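PDB 6I60: alpha-rhamnosidase from Dictyoglomus thermophilum, which probably hydrolyses terminal non-reducing alpha-L-rhamnose residues from alpha-L-rhamnosides. Local coordinates for residues Q370-W375 / G455-T460. Numbering follows the deposited sequence.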
ATOM      1  N   GLN A 370       6.332  19.072  -7.926  1.00 51.76           N
ATOM      2  CA  GLN A 370       5.488  17.927  -7.624  1.00 45.35           C
ATOM      3  C   GLN A 370       5.338  17.818  -6.115  1.00 48.27           C
ATOM      4  O   GLN A 370       6.314  17.972  -5.376  1.00 47.41           O
ATOM      5  CB  GLN A 370       6.079  16.635  -8.203  1.00 48.56           C
ATOM      6  CG  GLN A 370       5.440  15.355  -7.682  1.00 47.11           C
ATOM      7  CD  GLN A 370       4.098  15.077  -8.323  1.00 49.82           C
ATOM      8  OE1 GLN A 370       3.948  15.171  -9.542  1.00 50.57           O
ATOM      9  NE2 GLN A 370       3.108  14.738  -7.504  1.00 47.35           N
ATOM     10  N   ASN A 371       4.109  17.567  -5.668  1.00 45.78           N
ATOM     11  CA  ASN A 371       3.829  17.323  -4.258  1.00 45.82           C
ATOM     12  C   ASN A 371       4.189  15.876  -3.936  1.00 52.67           C
ATOM     13  O   ASN A 371       3.488  14.945  -4.349  1.00 50.56           O
ATOM     14  CB  ASN A 371       2.361  17.611  -3.956  1.00 47.95           C
ATOM     15  CG  ASN A 371       2.079  17.728  -2.473  1.00 47.55           C
ATOM     16  OD1 ASN A 371       2.873  17.295  -1.638  1.00 53.83           O
ATOM     17  ND2 ASN A 371       0.936  18.311  -2.137  1.00 45.76           N
ATOM     18  N   TYR A 372       5.284  15.681  -3.202  1.00 45.98           N
ATOM     19  CA  TYR A 372       5.740  14.338  -2.861  1.00 51.17           C
ATOM     20  C   TYR A 372       5.966  14.214  -1.361  1.00 54.53           C
ATOM     21  O   TYR A 372       5.572  15.098  -0.593  1.00 54.02           O
ATOM     22  CB  TYR A 372       7.018  13.988  -3.630  1.00 48.33           C
ATOM     23  CG  TYR A 372       8.234  14.801  -3.241  1.00 52.65           C
ATOM     24  CD1 TYR A 372       8.315  16.158  -3.539  1.00 48.97           C
ATOM     25  CD2 TYR A 372       9.308  14.211  -2.588  1.00 49.95           C
ATOM     26  CE1 TYR A 372       9.425  16.904  -3.188  1.00 48.41           C
ATOM     27  CE2 TYR A 372      10.426  14.948  -2.235  1.00 48.33           C
ATOM     28  CZ  TYR A 372      10.478  16.294  -2.537  1.00 51.04           C
ATOM     29  OH  TYR A 372      11.587  17.032  -2.190  1.00 49.92           O
ATOM     30  N   THR A 373       6.595  13.121  -0.931  1.00 54.81           N
ATOM     31  CA  THR A 373       6.802  12.851   0.484  1.00 56.32           C
ATOM     32  C   THR A 373       8.252  12.476   0.743  1.00 53.80           C
ATOM     33  O   THR A 373       8.930  11.903  -0.115  1.00 50.03           O
ATOM     34  CB  THR A 373       5.894  11.726   0.986  1.00 54.70           C
ATOM     35  OG1 THR A 373       5.963  10.613   0.086  1.00 65.73           O
ATOM     36  CG2 THR A 373       4.470  12.210   1.069  1.00 47.40           C
ATOM     37  N   GLY A 374       8.713  12.795   1.949  1.00 49.78           N
ATOM     38  CA  GLY A 374      10.077  12.517   2.339  1.00 49.37           C
ATOM     39  C   GLY A 374      10.765  13.714   2.960  1.00 46.48           C
ATOM     40  O   GLY A 374      10.168  14.437   3.764  1.00 44.04           O
ATOM     41  N   TRP A 375      12.023  13.930   2.593  1.00 42.70           N
ATOM     42  CA  TRP A 375      12.801  15.039   3.119  1.00 47.69           C
ATOM     43  C   TRP A 375      13.726  15.536   2.016  1.00 47.00           C
ATOM     44  O   TRP A 375      13.637  15.104   0.863  1.00 46.37           O
ATOM     45  CB  TRP A 375      13.570  14.612   4.375  1.00 48.91           C
ATOM     46  CG  TRP A 375      14.414  13.386   4.180  1.00 52.58           C
ATOM     47  CD1 TRP A 375      15.606  13.308   3.522  1.00 53.08           C
ATOM     48  CD2 TRP A 375      14.129  12.064   4.652  1.00 50.02           C
ATOM     49  NE1 TRP A 375      16.081  12.019   3.553  1.00 49.91           N
ATOM     50  CE2 TRP A 375      15.193  11.236   4.242  1.00 49.21           C
ATOM     51  CE3 TRP A 375      13.078  11.500   5.382  1.00 51.12           C
ATOM     52  CZ2 TRP A 375      15.236   9.876   4.536  1.00 53.97           C
ATOM     53  CZ3 TRP A 375      13.124  10.149   5.673  1.00 60.57           C
ATOM     54  CH2 TRP A 375      14.195   9.352   5.252  1.00 56.25           C
ATOM     55  N   GLY A 455      15.967  16.621  -3.206  1.00 50.73           N
ATOM     56  CA  GLY A 455      14.773  16.039  -2.620  1.00 44.14           C
ATOM     57  C   GLY A 455      14.857  14.522  -2.584  1.00 49.90           C
ATOM     58  O   GLY A 455      15.286  13.877  -3.541  1.00 50.84           O
ATOM     59  N   LYS A 456      14.441  13.953  -1.458  1.00 52.50           N
ATOM     60  CA  LYS A 456      14.440  12.507  -1.252  1.00 51.41           C
ATOM     61  C   LYS A 456      12.995  12.034  -1.150  1.00 46.83           C
ATOM     62  O   LYS A 456      12.283  12.395  -0.207  1.00 47.42           O
ATOM     63  CB  LYS A 456      15.238  12.134  -0.003  1.00 52.28           C
ATOM     64  CG  LYS A 456      16.722  12.477  -0.087  1.00 60.17           C
ATOM     65  CD  LYS A 456      17.401  11.750  -1.242  1.00 63.37           C
ATOM     66  CE  LYS A 456      18.905  11.979  -1.238  1.00 56.45           C
ATOM     67  NZ  LYS A 456      19.619  10.931  -0.456  1.00 61.21           N
ATOM     68  N   VAL A 457      12.563  11.238  -2.124  1.00 46.71           N
ATOM     69  CA  VAL A 457      11.227  10.650  -2.107  1.00 50.35           C
ATOM     70  C   VAL A 457      11.252   9.433  -1.192  1.00 51.15           C
ATOM     71  O   VAL A 457      12.023   8.493  -1.413  1.00 49.42           O
ATOM     72  CB  VAL A 457      10.768  10.273  -3.523  1.00 49.21           C
ATOM     73  CG1 VAL A 457       9.350   9.739  -3.497  1.00 43.15           C
ATOM     74  CG2 VAL A 457      10.865  11.476  -4.446  1.00 57.52           C
ATOM     75  N   VAL A 458      10.414   9.448  -0.159  1.00 49.10           N
ATOM     76  CA  VAL A 458      10.450   8.443   0.895  1.00 48.55           C
ATOM     77  C   VAL A 458       9.042   7.901   1.100  1.00 46.66           C
ATOM     78  O   VAL A 458       8.122   8.664   1.418  1.00 49.50           O
ATOM     79  CB  VAL A 458      11.004   9.015   2.210  1.00 47.97           C
ATOM     80  CG1 VAL A 458      10.772   8.041   3.353  1.00 53.82           C
ATOM     81  CG2 VAL A 458      12.483   9.343   2.067  1.00 45.28           C
ATOM     82  N   HIS A 459       8.879   6.592   0.923  1.00 46.71           N
ATOM     83  CA  HIS A 459       7.616   5.900   1.161  1.00 48.53           C
ATOM     84  C   HIS A 459       7.880   4.399   1.075  1.00 43.43           C
ATOM     85  O   HIS A 459       9.009   3.960   0.840  1.00 44.14           O
ATOM     86  CB  HIS A 459       6.534   6.331   0.170  1.00 42.75           C
ATOM     87  CG  HIS A 459       6.929   6.171  -1.265  1.00 48.11           C
ATOM     88  ND1 HIS A 459       7.400   7.218  -2.028  1.00 51.25           N
ATOM     89  CD2 HIS A 459       6.920   5.088  -2.078  1.00 48.98           C
ATOM     90  CE1 HIS A 459       7.666   6.785  -3.249  1.00 51.51           C
ATOM     91  NE2 HIS A 459       7.383   5.497  -3.304  1.00 47.43           N
ATOM     92  N   THR A 460       6.819   3.615   1.272  1.00 44.15           N
ATOM     93  CA  THR A 460       6.896   2.163   1.151  1.00 42.49           C
ATOM     94  C   THR A 460       7.309   1.773  -0.263  1.00 47.45           C
ATOM     95  O   THR A 460       6.562   1.998  -1.220  1.00 48.86           O
ATOM     96  CB  THR A 460       5.554   1.518   1.513  1.00 44.47           C
ATOM     97  OG1 THR A 460       5.282   1.727   2.904  1.00 47.99           O
ATOM     98  CG2 THR A 460       5.582   0.023   1.232  1.00 43.44           C
TER
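Trp375 and Lys456 form an antiparallel hydrogen-bonded pair, Lys456 N to Trp375 O at 2.7 Å and Trp375 N to Lys456 O at 3.2 Å. The short strand 371-373, which precedes the corner at Gly374, crosses strand 455-458 at 69°. Beyond the non-hydrogen-bonded pair Gly374–Val457, Val458 N donates to Thr373 O. Gly374 has no side chain, and its CA packs 3.6 Å from Val458 CB; a CB there would run into Lys456 O. The Trp375 indole lies across Val458, whose CG2 sits over one face of the six-membered ring, 3.6 Å from its centroid and 11° off the normal, a CH-pi contact. With CG set between the backbone N and the carbonyl carbon (chi1 53°), the indole also brings NE1 to 3.7 Å from Lys456 CB, while Lys456 bends away to carry NZ to a salt bridge with Glu428 OE2, which also weakly accepts from Trp375 NE1. Replacing Trp375 by alanine would probably uncover Val458 CG2, open a gap beside the aliphatic part of Lys456 and cost Glu428 its weak indole partner. Tyr372 extends along the other strand: Lys456 O lies at its ring edge, Val457 CG2 touches CD2, and OH reaches Gly455 CA at 3.4 Å. Phe368 meets the Tyr372 ring edge-to-face, Phe436 meets it with the planes at an angle, and Trp484 of helix 473-488 also touches it. Thr373 OG1 donates a 3.2 Å hydrogen bond to Val458 O, so the carbonyl and hydroxyl of Thr373 both bond to the backbone of Val458. The whole is a sharp corner within the concanavalin-like domain: strand 371-373 pairs with 434-436, whereas strand 375-380 joins 453-458 in a four-stranded antiparallel sheet, so Gly374 carries the chain from one beta-sheet to the next.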